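PDB 1W0N: endo-1,4-beta-xylanase D from Paenibacillus polymyxa, which hydrolyses internal β-1,4 linkages of xylan as an endoxylanase and carries the family 36 module described here, which binds carbohydrate in a calcium-dependent way. Local coordinates for residues V15-M20 with D35-Y40; Q50-S55 with Q107-A112; I59-A64 with A122-I127; T70-L75 with V82-F87. One frame throughout, in Å; residues are numbered along the deposited sequence.

Contact 1. Residues V15-M20 with D35-Y40; sequences VEAENM and DGVALY. With CA (calcium ion), chain B; MG (magnesium ion), chain C.
E18 and D35 meet around the calcium ion, and they are joined through the metal and not by a direct hydrogen bond. The carboxylate of E18 grips the ion with both oxygens, OE1 and OE2 each lying 2.5 Å from it, while D35 contributes its backbone carbonyl, with D35 O 2.3 Å from the ion. The side-chain carboxylate of D35 leads away from the site. With CG of E18 set between the backbone N and the carbonyl carbon (chi1 60°) and the chain bent again at chi2, the carboxylate is folded back toward the start of strand 36-39. There E18 OE1 also comes within 3.3 Å of G36 CA. Next to the site, V37 turns its CG2 branch into the 3-10 turn, 3.4 Å from A17 O and 4.0 Å from A17 CB. That same A17 O accepts the turn's own bond from M20 N, at 3.0 Å. E16 OE1 and one water add two further ligands, and D125 completes the shell with its carbonyl and OD1. At the far end of the strand, Y40 O binds magnesium together with four waters and D121. The calcium shell, rich in protein oxygens, is consistent with a firmly held, probably structural ion, since three carboxylates would otherwise probably repel one another; the largely water-filled magnesium shell suggests ligands that are more easily exchanged.

Contact 2. Residues Q50-S55 with Q107-A112; sequences QYFANS and QEIKLA. With SO4 (sulfate ion), chain D.
Q50 and Q107 form a hydrogen-bonded antiparallel pair, the one bridge between these two segments. Q50 N donates to Q107 O and Q107 N returns a bond to Q50 O, both 2.9 Å long. Beyond this pair strand 50-52 diverges, its axis running at 125° to that of strand 107-112. The apolar contacts lie on two levels. Q50 CB abuts I109 CG1 at 3.5 Å, and the CD1 end of I109 meets the F52 ring obliquely, 3.8 Å from F52 CE2. The same ring meets Q107 CG at its edge, 4.0 Å from F52 CD2, while CG of Q50 lies over one face, offset from its centre. H57, H102 and F129 also gather round the ring. An alanine in place of F52 would probably leave a gap between I109 and these aromatic neighbours and uncover the aliphatic part of Q50. Polar contacts fix the Q50 amide: its chain bends at chi2 (66°) so that NE2 gives a nearly straight bond of 3.0 Å to Y51 O, and OE1 pairs with the hydroxyl of Y48. Q107 NE2 is taken up by T104. A sulfate, probably from the crystallisation liquor, sits beside A53 and N54, but its approaches are too short to be trusted. The pair joins neighbouring strands 45-52 and 107-113 of the five-stranded sheet of the β-sandwich, with F52 buried among aromatic side chains where the strands part.

Contact 3. Residues I59-A64 with A122-I127; sequences ISVRGA and AYVDFI. With CA (calcium ion), chain B.
R62 lies across D125 and F126, with CG anti to the backbone N (chi1 -178°) and the rest of the chain extended to NE. CB sits over one face of the F126 ring in a CH-pi contact, 3.9 Å from the centroid and toward the rim. CG passes D125 OD2, and CD touches both partners, 3.4 Å from D125 OD2 and 3.8 Å from F126 CE2. The guanidinium then turns one edge to the carboxylate: R62 NH1 donates to D125 OD2 at 2.8 Å in a salt bridge that lies in the guanidinium plane, with the two flat groups 59° apart. D125 OD1 binds calcium, as does the D125 carbonyl, so the carboxylate is shared between a metal and an arginine and its rotation is fixed from both ends. A serine in place of R62 would probably leave D125 OD2 without its cationic mate and its carboxylate held from the metal side only. The opposite side of the pair is apolar, with V61 CG2 3.7 Å from I127 CG1. D125 N bonds to R62 O at 2.8 Å, whereas R62 N reaches F126 O in a longer, bent bond. Two residues thus face one. With the helix-like backbone angles of D125, this is a classic β bulge, interrupting an antiparallel ladder and turning the D125 carbonyl and carboxylate together into the calcium site.

Contact 4. Residues T70-L75 with V82-F87; sequences TAKVDL and VGSFNF
A71 and F87, then V73 and F85, form hydrogen-bonded antiparallel pairs with two backbone bonds each. At the turn end the pattern slips: L75 N bonds to G83 O, but L75 O accepts a hydrogen bond from V82 N, so that V82 and G83 together face L75 in a β bulge. Apolar contacts fill the face bearing A71, V73, L75, F85 and F87. V73 sends its CG2 branch to the edge of the F87 ring, 4.0 Å from F87 CE2. L75 CB lies 3.9 Å from F85 CE2, and L75 CD2 meets V82 CG2 at 3.6 Å. The segments are the two arms of a β hairpin at the margin of one sheet of the sandwich, and this apolar face looks inward, onto V61 and I127 of the other sheet. The outer face carries K72, D74, S84 and N86, with mixed polar and van der Waals contacts. K72 folds its ammonium group back at chi4 (-111°) and donates to a water, K72 NZ to water 6 being 2.6 Å; the water passes the link on to S84 O, at 2.8 Å. D74 OD1 is hydrogen-bonded to T114. T70 CG2 lies 3.6 Å from N86 ND2, an amide group that donates to T88.

In the fold
Both strands of contact 1 pair with strand 122-130 of contact 3, V37 and L39 bonding to V124 and A122, and both contacts bind the calcium ion. Contacts 2 and 4 sit in the other sheet, where A112 O probably accepts a hydrogen bond from D74 N. The sheets meet in the core, V61 of contact 3 against F85 of contact 4 and V124 against L111 of contact 2. Contacts 1 and 3 are buried; 2 and 4 are partly so. Chemistry follows place: metal bonds in contacts 1 and 3, joined in contact 3 by a salt bridge and ladder bonds; ladder bonds and an outer water bridge in contact 4; one bridge and aromatic packing in contact 2.

Contact 1. Residues V15-M20 with D35-Y40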
loop_
_atom_site.group_PDB
_atom_site.type_symbol
_atom_site.label_atom_id
_atom_site.label_comp_id
_atom_site.label_asym_id
_atom_site.label_seq_id
_atom_site.Cartn_x
_atom_site.Cartn_y
_atom_site.Cartn_z
ATOM N N VAL A 15 -10.033 -0.753 3.152
ATOM C CA VAL A 15 -9.706 0.539 3.746
ATOM C C VAL A 15 -9.145 1.430 2.643
ATOM O O VAL A 15 -8.215 1.056 1.918
ATOM C CB VAL A 15 -8.701 0.400 4.901
ATOM C CG1 VAL A 15 -8.366 1.759 5.489
ATOM C CG2 VAL A 15 -9.267 -0.511 5.982
ATOM N N GLU A 16 -9.744 2.613 2.498
ATOM C CA GLU A 16 -9.307 3.571 1.493
ATOM C C GLU A 16 -8.027 4.252 1.944
ATOM O O GLU A 16 -7.908 4.684 3.098
ATOM C CB GLU A 16 -10.395 4.619 1.279
ATOM C CG GLU A 16 -11.703 4.078 0.742
ATOM C CD GLU A 16 -11.655 3.581 -0.689
ATOM O OE1 GLU A 16 -10.669 3.872 -1.390
ATOM O OE2 GLU A 16 -12.610 2.916 -1.115
ATOM N N ALA A 17 -7.042 4.375 1.042
ATOM C CA ALA A 17 -5.785 5.011 1.399
ATOM C C ALA A 17 -5.989 6.433 1.907
ATOM O O ALA A 17 -5.309 6.881 2.836
ATOM C CB ALA A 17 -4.836 5.000 0.210
ATOM N N GLU A 18 -6.928 7.150 1.279
ATOM C CA GLU A 18 -7.202 8.527 1.614
ATOM C C GLU A 18 -7.803 8.684 3.021
ATOM O O GLU A 18 -7.888 9.818 3.499
ATOM C CB GLU A 18 -8.082 9.176 0.544
ATOM C CG GLU A 18 -9.446 8.541 0.298
ATOM C CD GLU A 18 -9.482 7.424 -0.753
ATOM O OE1 GLU A 18 -8.474 6.679 -0.905
ATOM O OE2 GLU A 18 -10.526 7.244 -1.412
ATOM N N ASN A 19 -8.190 7.586 3.672
ATOM C CA ASN A 19 -8.668 7.615 5.046
ATOM C C ASN A 19 -7.618 7.187 6.071
ATOM O O ASN A 19 -7.901 7.142 7.271
ATOM C CB ASN A 19 -9.921 6.753 5.184
ATOM C CG ASN A 19 -11.084 7.313 4.409
ATOM O OD1 ASN A 19 -11.163 8.531 4.179
ATOM N ND2 ASN A 19 -12.004 6.454 4.021
ATOM N N MET A 20 -6.412 6.888 5.614
ATOM C CA MET A 20 -5.316 6.466 6.480
ATOM C C MET A 20 -4.521 7.669 6.968
ATOM O O MET A 20 -4.684 8.791 6.487
ATOM C CB MET A 20 -4.396 5.511 5.702
ATOM C CG MET A 20 -5.084 4.239 5.265
ATOM S SD MET A 20 -3.908 3.224 4.362
ATOM C CE MET A 20 -4.988 1.918 3.765
ATOM N N ASP A 35 -9.251 8.601 -6.256
ATOM C CA ASP A 35 -9.131 9.148 -4.913
ATOM C C ASP A 35 -8.242 8.209 -4.097
ATOM O O ASP A 35 -8.508 7.005 -4.004
ATOM C CB ASP A 35 -10.497 9.328 -4.284
ATOM C CG ASP A 35 -11.321 10.336 -5.072
ATOM O OD1 ASP A 35 -10.851 11.484 -5.207
ATOM O OD2 ASP A 35 -12.355 10.011 -5.655
ATOM N N GLY A 36 -7.165 8.743 -3.557
ATOM C CA GLY A 36 -6.176 7.908 -2.898
ATOM C C GLY A 36 -5.072 8.758 -2.347
ATOM O O GLY A 36 -5.288 9.929 -1.992
ATOM N N VAL A 37 -3.869 8.181 -2.264
ATOM C CA VAL A 37 -2.697 8.867 -1.768
ATOM C C VAL A 37 -1.535 8.558 -2.705
ATOM O O VAL A 37 -1.403 7.419 -3.182
ATOM C CB VAL A 37 -2.361 8.461 -0.311
ATOM C CG1 VAL A 37 -1.100 9.151 0.194
ATOM C CG2 VAL A 37 -3.536 8.778 0.600
ATOM N N ALA A 38 -0.671 9.557 -2.927
ATOM C CA ALA A 38 0.565 9.363 -3.670
ATOM C C ALA A 38 1.748 9.279 -2.713
ATOM O O ALA A 38 1.841 10.028 -1.722
ATOM C CB ALA A 38 0.796 10.517 -4.631
ATOM N N LEU A 39 2.675 8.388 -3.068
ATOM C CA LEU A 39 3.939 8.159 -2.373
ATOM C C LEU A 39 5.068 8.439 -3.365
ATOM O O LEU A 39 5.079 7.864 -4.470
ATOM C CB LEU A 39 4.025 6.709 -1.902
ATOM C CG LEU A 39 2.863 6.210 -1.042
ATOM C CD1 LEU A 39 2.994 4.716 -0.821
ATOM C CD2 LEU A 39 2.775 6.951 0.278
ATOM N N TYR A 40 5.990 9.315 -2.987
ATOM C CA TYR A 40 6.983 9.842 -3.923
ATOM C C TYR A 40 8.427 9.549 -3.561
ATOM O O TYR A 40 9.312 9.542 -4.438
ATOM C CB TYR A 40 6.878 11.369 -4.038
ATOM C CG TYR A 40 5.500 11.906 -4.367
ATOM C CD1 TYR A 40 5.109 12.142 -5.680
ATOM C CD2 TYR A 40 4.606 12.242 -3.359
ATOM C CE1 TYR A 40 3.873 12.707 -5.968
ATOM C CE2 TYR A 40 3.371 12.815 -3.634
ATOM C CZ TYR A 40 3.015 13.049 -4.943
ATOM O OH TYR A 40 1.799 13.639 -5.232
HETATM CA CA CA B . -9.495 5.339 -2.703
HETATM MG MG MG C . 9.746 9.402 -6.454
HETATM O O HOH W 1 -11.542 5.616 -3.957
HETATM O O HOH W 2 9.220 11.360 -6.921
HETATM O O HOH W 3 11.661 9.971 -5.978
HETATM O O HOH W 4 10.375 9.138 -8.448
HETATM O O HOH W 5 10.138 7.391 -6.249
#

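Contact 2. Residues Q50-S55 with Q107-A112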
loop_
_atom_site.group_PDB
_atom_site.type_symbol
_atom_site.label_atom_id
_atom_site.label_comp_id
_atom_site.label_asym_id
_atom_site.label_seq_id
_atom_site.Cartn_x
_atom_site.Cartn_y
_atom_site.Cartn_z
ATOM N N GLN A 50 -5.021 -2.106 12.226
ATOM C CA GLN A 50 -5.989 -3.128 11.887
ATOM C C GLN A 50 -5.998 -4.211 12.953
ATOM O O GLN A 50 -4.952 -4.767 13.278
ATOM C CB GLN A 50 -5.624 -3.744 10.538
ATOM C CG GLN A 50 -6.516 -4.889 10.058
ATOM C CD GLN A 50 -7.941 -4.427 9.770
ATOM O OE1 GLN A 50 -8.150 -3.531 8.928
ATOM N NE2 GLN A 50 -8.907 -5.048 10.412
ATOM N N TYR A 51 -7.198 -4.590 13.426
ATOM C CA TYR A 51 -7.335 -5.738 14.307
ATOM C C TYR A 51 -7.516 -6.991 13.474
ATOM O O TYR A 51 -8.349 -7.030 12.561
ATOM C CB TYR A 51 -8.544 -5.557 15.239
ATOM C CG TYR A 51 -8.772 -6.825 16.059
ATOM C CD1 TYR A 51 -8.018 -7.180 17.159
ATOM C CD2 TYR A 51 -9.747 -7.758 15.617
ATOM C CE1 TYR A 51 -8.195 -8.377 17.812
ATOM C CE2 TYR A 51 -9.903 -9.000 16.272
ATOM C CZ TYR A 51 -9.134 -9.310 17.358
ATOM O OH TYR A 51 -9.262 -10.498 18.001
ATOM N N PHE A 52 -6.761 -8.047 13.803
ATOM C CA PHE A 52 -6.871 -9.335 13.149
ATOM C C PHE A 52 -7.230 -10.439 14.138
ATOM O O PHE A 52 -6.570 -10.601 15.171
ATOM C CB PHE A 52 -5.530 -9.737 12.531
ATOM C CG PHE A 52 -5.109 -8.892 11.365
ATOM C CD1 PHE A 52 -5.821 -8.890 10.180
ATOM C CD2 PHE A 52 -3.916 -8.180 11.436
ATOM C CE1 PHE A 52 -5.381 -8.208 9.077
ATOM C CE2 PHE A 52 -3.476 -7.475 10.322
ATOM C CZ PHE A 52 -4.192 -7.481 9.153
ATOM N N ALA A 53 -8.215 -11.246 13.783
ATOM C CA ALA A 53 -8.485 -12.502 14.491
ATOM C C ALA A 53 -7.675 -13.667 13.912
ATOM O O ALA A 53 -7.275 -14.572 14.637
ATOM C CB ALA A 53 -9.964 -12.844 14.434
ATOM N N ASN A 54 -7.398 -13.643 12.606
ATOM C CA ASN A 54 -6.706 -14.718 11.913
ATOM C C ASN A 54 -5.284 -14.290 11.604
ATOM O O ASN A 54 -5.013 -13.128 11.317
ATOM C CB ASN A 54 -7.393 -15.029 10.597
ATOM C CG ASN A 54 -7.136 -16.478 10.138
ATOM O OD1 ASN A 54 -5.975 -16.835 9.797
ATOM N ND2 ASN A 54 -8.153 -17.295 10.092
ATOM N N SER A 55 -4.364 -15.272 11.609
ATOM C CA SER A 55 -2.962 -15.011 11.304
ATOM C C SER A 55 -2.609 -14.995 9.815
ATOM O O SER A 55 -1.484 -14.593 9.517
ATOM C CB SER A 55 -2.096 -16.033 12.030
ATOM O OG SER A 55 -2.536 -17.359 11.777
ATOM N N GLN A 107 -2.513 -4.568 14.762
ATOM C CA GLN A 107 -1.268 -4.479 14.008
ATOM C C GLN A 107 -1.297 -3.245 13.117
ATOM O O GLN A 107 -2.274 -2.969 12.432
ATOM C CB GLN A 107 -1.084 -5.716 13.136
ATOM C CG GLN A 107 -0.982 -7.016 13.944
ATOM C CD GLN A 107 0.204 -7.047 14.909
ATOM O OE1 GLN A 107 1.221 -6.422 14.662
ATOM N NE2 GLN A 107 0.062 -7.762 15.987
ATOM N N GLU A 108 -0.170 -2.530 13.101
ATOM C CA GLU A 108 -0.022 -1.442 12.159
ATOM C C GLU A 108 0.094 -1.997 10.756
ATOM O O GLU A 108 0.865 -2.925 10.500
ATOM C CB GLU A 108 1.231 -0.636 12.455
ATOM C CG GLU A 108 1.431 0.520 11.466
ATOM C CD GLU A 108 2.794 1.105 11.565
ATOM O OE1 GLU A 108 3.854 0.451 11.188
ATOM O OE2 GLU A 108 2.933 2.243 11.989
ATOM N N ILE A 109 -0.676 -1.397 9.836
ATOM C CA ILE A 109 -0.576 -1.658 8.409
ATOM C C ILE A 109 0.048 -0.429 7.780
ATOM O O ILE A 109 -0.439 0.692 8.004
ATOM C CB ILE A 109 -1.973 -1.894 7.799
ATOM C CG1 ILE A 109 -2.778 -2.929 8.583
ATOM C CG2 ILE A 109 -1.859 -2.263 6.319
ATOM C CD1 ILE A 109 -2.109 -4.261 8.782
ATOM N N LYS A 110 1.123 -0.596 7.028
ATOM C CA LYS A 110 1.800 0.532 6.400
ATOM C C LYS A 110 2.117 0.182 4.953
ATOM O O LYS A 110 2.546 -0.943 4.651
ATOM C CB LYS A 110 3.052 0.884 7.175
ATOM C CG LYS A 110 3.867 2.031 6.613
ATOM C CD LYS A 110 4.987 2.452 7.492
ATOM C CE LYS A 110 6.089 1.512 7.553
ATOM N NZ LYS A 110 7.180 2.164 8.295
ATOM N N LEU A 111 1.903 1.150 4.063
ATOM C CA LEU A 111 2.361 1.067 2.682
ATOM C C LEU A 111 3.389 2.174 2.472
ATOM O O LEU A 111 3.174 3.341 2.857
ATOM C CB LEU A 111 1.185 1.239 1.716
ATOM C CG LEU A 111 0.139 0.121 1.756
ATOM C CD1 LEU A 111 -1.159 0.563 1.073
ATOM C CD2 LEU A 111 0.638 -1.159 1.102
ATOM N N ALA A 112 4.514 1.842 1.848
ATOM C CA ALA A 112 5.607 2.806 1.572
ATOM C C ALA A 112 6.324 2.358 0.340
ATOM O O ALA A 112 6.342 1.179 0.018
ATOM C CB ALA A 112 6.576 2.878 2.731
HETATM S S SO4 D . -9.044 -11.362 10.701
HETATM O O1 SO4 D . -10.230 -12.005 10.390
HETATM O O2 SO4 D . -8.024 -12.267 10.928
HETATM O O3 SO4 D . -8.766 -10.345 9.671
HETATM O O4 SO4 D . -9.579 -10.717 11.936
#

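Contact 3. Residues I59-A64 with A122-I127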
loop_
_atom_site.group_PDB
_atom_site.type_symbol
_atom_site.label_atom_id
_atom_site.label_comp_id
_atom_site.label_asym_id
_atom_site.label_seq_id
_atom_site.Cartn_x
_atom_site.Cartn_y
_atom_site.Cartn_z
ATOM N N ILE A 59 -4.035 -10.221 0.540
ATOM C CA ILE A 59 -4.048 -8.777 0.602
ATOM C C ILE A 59 -3.938 -8.221 -0.814
ATOM O O ILE A 59 -2.991 -8.546 -1.530
ATOM C CB ILE A 59 -2.908 -8.223 1.446
ATOM C CG1 ILE A 59 -2.806 -8.914 2.807
ATOM C CG2 ILE A 59 -3.102 -6.732 1.662
ATOM C CD1 ILE A 59 -1.594 -9.673 2.996
ATOM N N SER A 60 -4.898 -7.367 -1.191
ATOM C CA SER A 60 -4.857 -6.722 -2.489
ATOM C C SER A 60 -4.815 -5.211 -2.309
ATOM O O SER A 60 -5.398 -4.663 -1.377
ATOM C CB SER A 60 -6.044 -7.118 -3.350
ATOM O OG SER A 60 -5.967 -8.458 -3.808
ATOM N N VAL A 61 -4.104 -4.554 -3.225
ATOM C CA VAL A 61 -4.051 -3.100 -3.273
ATOM C C VAL A 61 -4.307 -2.696 -4.716
ATOM O O VAL A 61 -3.689 -3.235 -5.640
ATOM C CB VAL A 61 -2.697 -2.547 -2.778
ATOM C CG1 VAL A 61 -2.559 -1.043 -3.056
ATOM C CG2 VAL A 61 -2.556 -2.802 -1.282
ATOM N N ARG A 62 -5.228 -1.732 -4.910
ATOM C CA ARG A 62 -5.389 -1.105 -6.208
ATOM C C ARG A 62 -4.470 0.114 -6.254
ATOM O O ARG A 62 -4.493 0.944 -5.343
ATOM C CB ARG A 62 -6.841 -0.699 -6.461
ATOM C CG ARG A 62 -7.043 -0.091 -7.834
ATOM C CD ARG A 62 -8.505 0.041 -8.199
ATOM N NE ARG A 62 -8.701 0.448 -9.583
ATOM C CZ ARG A 62 -9.183 1.618 -10.011
ATOM N NH1 ARG A 62 -9.441 2.618 -9.176
ATOM N NH2 ARG A 62 -9.405 1.792 -11.323
ATOM N N GLY A 63 -3.643 0.178 -7.295
ATOM C CA GLY A 63 -2.655 1.227 -7.400
ATOM C C GLY A 63 -2.252 1.464 -8.844
ATOM O O GLY A 63 -2.721 0.793 -9.760
ATOM N N ALA A 64 -1.355 2.438 -9.020
ATOM C CA ALA A 64 -0.838 2.775 -10.340
ATOM C C ALA A 64 0.519 3.418 -10.179
ATOM O O ALA A 64 0.889 3.868 -9.091
ATOM C CB ALA A 64 -1.794 3.725 -11.078
ATOM N N ALA A 122 4.177 5.962 -6.604
ATOM C CA ALA A 122 3.020 5.085 -6.511
ATOM C C ALA A 122 1.782 5.859 -6.105
ATOM O O ALA A 122 1.802 6.650 -5.156
ATOM C CB ALA A 122 3.248 3.975 -5.509
ATOM N N TYR A 123 0.702 5.580 -6.800
ATOM C CA TYR A 123 -0.619 6.031 -6.424
ATOM C C TYR A 123 -1.332 4.839 -5.805
ATOM O O TYR A 123 -1.360 3.753 -6.411
ATOM C CB TYR A 123 -1.353 6.516 -7.664
ATOM C CG TYR A 123 -0.631 7.588 -8.455
ATOM C CD1 TYR A 123 -0.045 8.681 -7.837
ATOM C CD2 TYR A 123 -0.592 7.531 -9.841
ATOM C CE1 TYR A 123 0.579 9.684 -8.574
ATOM C CE2 TYR A 123 0.002 8.535 -10.589
ATOM C CZ TYR A 123 0.585 9.612 -9.950
ATOM O OH TYR A 123 1.169 10.619 -10.678
ATOM N N VAL A 124 -1.952 5.071 -4.642
ATOM C CA VAL A 124 -2.570 3.984 -3.879
ATOM C C VAL A 124 -4.029 4.340 -3.695
ATOM O O VAL A 124 -4.344 5.448 -3.213
ATOM C CB VAL A 124 -1.859 3.869 -2.500
ATOM C CG1 VAL A 124 -2.431 2.733 -1.723
ATOM C CG2 VAL A 124 -0.357 3.612 -2.679
ATOM N N ASP A 125 -4.909 3.422 -4.073
ATOM C CA ASP A 125 -6.354 3.678 -3.999
ATOM C C ASP A 125 -6.942 3.134 -2.688
ATOM O O ASP A 125 -7.582 3.869 -1.927
ATOM C CB ASP A 125 -7.007 3.046 -5.232
ATOM C CG ASP A 125 -8.493 3.309 -5.367
ATOM O OD1 ASP A 125 -9.066 3.969 -4.479
ATOM O OD2 ASP A 125 -9.095 2.835 -6.359
ATOM N N PHE A 126 -6.724 1.846 -2.444
ATOM C CA PHE A 126 -7.265 1.172 -1.267
ATOM C C PHE A 126 -6.489 -0.123 -1.062
ATOM O O PHE A 126 -5.786 -0.599 -1.967
ATOM C CB PHE A 126 -8.769 0.870 -1.416
ATOM C CG PHE A 126 -9.113 -0.046 -2.564
ATOM C CD1 PHE A 126 -8.897 -1.432 -2.491
ATOM C CD2 PHE A 126 -9.697 0.485 -3.712
ATOM C CE1 PHE A 126 -9.243 -2.276 -3.548
ATOM C CE2 PHE A 126 -10.081 -0.362 -4.763
ATOM C CZ PHE A 126 -9.836 -1.735 -4.672
ATOM N N ILE A 127 -6.683 -0.691 0.135
ATOM C CA ILE A 127 -6.210 -2.021 0.478
ATOM C C ILE A 127 -7.418 -2.867 0.861
ATOM O O ILE A 127 -8.389 -2.368 1.429
ATOM C CB ILE A 127 -5.165 -1.960 1.630
ATOM C CG1 ILE A 127 -4.482 -3.312 1.856
ATOM C CG2 ILE A 127 -5.784 -1.438 2.921
ATOM C CD1 ILE A 127 -3.162 -3.197 2.598
HETATM CA CA CA B . -9.495 5.339 -2.703
HETATM O O HOH W 1 -11.542 5.616 -3.957
#

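Contact 4. Residues T70-L75 with V82-F87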
loop_
_atom_site.group_PDB
_atom_site.type_symbol
_atom_site.label_atom_id
_atom_site.label_comp_id
_atom_site.label_asym_id
_atom_site.label_seq_id
_atom_site.Cartn_x
_atom_site.Cartn_y
_atom_site.Cartn_z
ATOM N N THR A 70 7.815 1.142 -13.629
ATOM C CA THR A 70 7.428 0.467 -12.401
ATOM C C THR A 70 7.536 1.356 -11.174
ATOM O O THR A 70 8.524 2.057 -10.976
ATOM C CB THR A 70 8.367 -0.734 -12.211
ATOM O OG1 THR A 70 8.274 -1.589 -13.352
ATOM C CG2 THR A 70 8.018 -1.541 -10.970
ATOM N N ALA A 71 6.491 1.261 -10.338
ATOM C CA ALA A 71 6.506 1.755 -8.968
ATOM C C ALA A 71 6.274 0.537 -8.064
ATOM O O ALA A 71 5.453 -0.311 -8.371
ATOM C CB ALA A 71 5.400 2.780 -8.763
ATOM N N LYS A 72 7.040 0.435 -6.994
ATOM C CA LYS A 72 6.912 -0.692 -6.076
ATOM C C LYS A 72 6.580 -0.179 -4.687
ATOM O O LYS A 72 7.176 0.777 -4.217
ATOM C CB LYS A 72 8.169 -1.555 -6.041
ATOM C CG LYS A 72 8.213 -2.558 -7.240
ATOM C CD LYS A 72 9.368 -3.454 -7.137
ATOM C CE LYS A 72 9.276 -4.565 -8.059
ATOM N NZ LYS A 72 9.067 -5.786 -7.274
ATOM N N VAL A 73 5.626 -0.864 -4.043
ATOM C CA VAL A 73 5.113 -0.475 -2.742
ATOM C C VAL A 73 5.253 -1.639 -1.759
ATOM O O VAL A 73 4.648 -2.692 -1.977
ATOM C CB VAL A 73 3.629 -0.057 -2.854
ATOM C CG1 VAL A 73 3.059 0.319 -1.502
ATOM C CG2 VAL A 73 3.461 1.093 -3.841
ATOM N N ASP A 74 6.027 -1.432 -0.700
ATOM C CA ASP A 74 6.119 -2.411 0.378
ATOM C C ASP A 74 4.861 -2.391 1.240
ATOM O O ASP A 74 4.318 -1.323 1.548
ATOM C CB ASP A 74 7.287 -2.083 1.299
ATOM C CG ASP A 74 8.652 -2.470 0.749
ATOM O OD1 ASP A 74 8.723 -3.203 -0.229
ATOM O OD2 ASP A 74 9.682 -2.046 1.329
ATOM N N LEU A 75 4.446 -3.586 1.643
ATOM C CA LEU A 75 3.426 -3.770 2.659
ATOM C C LEU A 75 4.104 -4.202 3.946
ATOM O O LEU A 75 4.819 -5.206 3.975
ATOM C CB LEU A 75 2.425 -4.829 2.221
ATOM C CG LEU A 75 1.365 -5.218 3.240
ATOM C CD1 LEU A 75 0.496 -4.033 3.629
ATOM C CD2 LEU A 75 0.515 -6.365 2.710
ATOM N N VAL A 82 6.187 -7.680 4.500
ATOM C CA VAL A 82 5.682 -9.000 4.122
ATOM C C VAL A 82 5.732 -9.253 2.625
ATOM O O VAL A 82 5.568 -10.399 2.190
ATOM C CB VAL A 82 4.259 -9.259 4.633
ATOM C CG1 VAL A 82 4.204 -9.178 6.156
ATOM C CG2 VAL A 82 3.243 -8.310 3.991
ATOM N N GLY A 83 5.962 -8.211 1.838
ATOM C CA GLY A 83 6.022 -8.336 0.396
ATOM C C GLY A 83 5.891 -6.950 -0.220
ATOM O O GLY A 83 5.746 -5.959 0.487
ATOM N N SER A 84 5.970 -6.915 -1.555
ATOM C CA SER A 84 5.862 -5.677 -2.290
ATOM C C SER A 84 4.928 -5.819 -3.477
ATOM O O SER A 84 5.035 -6.764 -4.233
ATOM C CB SER A 84 7.244 -5.143 -2.773
ATOM O OG SER A 84 7.357 -4.434 -3.959
ATOM N N PHE A 85 4.097 -4.822 -3.688
ATOM C CA PHE A 85 3.229 -4.736 -4.838
ATOM C C PHE A 85 3.941 -3.983 -5.964
ATOM O O PHE A 85 4.576 -2.961 -5.739
ATOM C CB PHE A 85 1.963 -3.945 -4.488
ATOM C CG PHE A 85 1.144 -4.571 -3.388
ATOM C CD1 PHE A 85 0.315 -5.653 -3.638
ATOM C CD2 PHE A 85 1.152 -4.014 -2.120
ATOM C CE1 PHE A 85 -0.468 -6.223 -2.645
ATOM C CE2 PHE A 85 0.368 -4.575 -1.120
ATOM C CZ PHE A 85 -0.432 -5.680 -1.374
ATOM N N ASN A 86 3.795 -4.508 -7.179
ATOM C CA ASN A 86 4.365 -3.915 -8.380
ATOM C C ASN A 86 3.248 -3.275 -9.192
ATOM O O ASN A 86 2.365 -3.985 -9.686
ATOM C CB ASN A 86 5.033 -5.031 -9.183
ATOM C CG ASN A 86 5.662 -4.565 -10.475
ATOM O OD1 ASN A 86 6.701 -5.178 -10.893
ATOM N ND2 ASN A 86 5.105 -3.642 -11.126
ATOM N N PHE A 87 3.286 -1.937 -9.287
ATOM C CA PHE A 87 2.380 -1.211 -10.175
ATOM C C PHE A 87 3.215 -0.647 -11.315
ATOM O O PHE A 87 3.957 0.325 -11.145
ATOM C CB PHE A 87 1.667 -0.067 -9.431
ATOM C CG PHE A 87 0.872 -0.580 -8.265
ATOM C CD1 PHE A 87 -0.299 -1.291 -8.472
ATOM C CD2 PHE A 87 1.315 -0.381 -6.967
ATOM C CE1 PHE A 87 -1.025 -1.816 -7.402
ATOM C CE2 PHE A 87 0.587 -0.895 -5.885
ATOM C CZ PHE A 87 -0.563 -1.623 -6.107
HETATM O O HOH W 6 6.837 -6.747 -6.411
#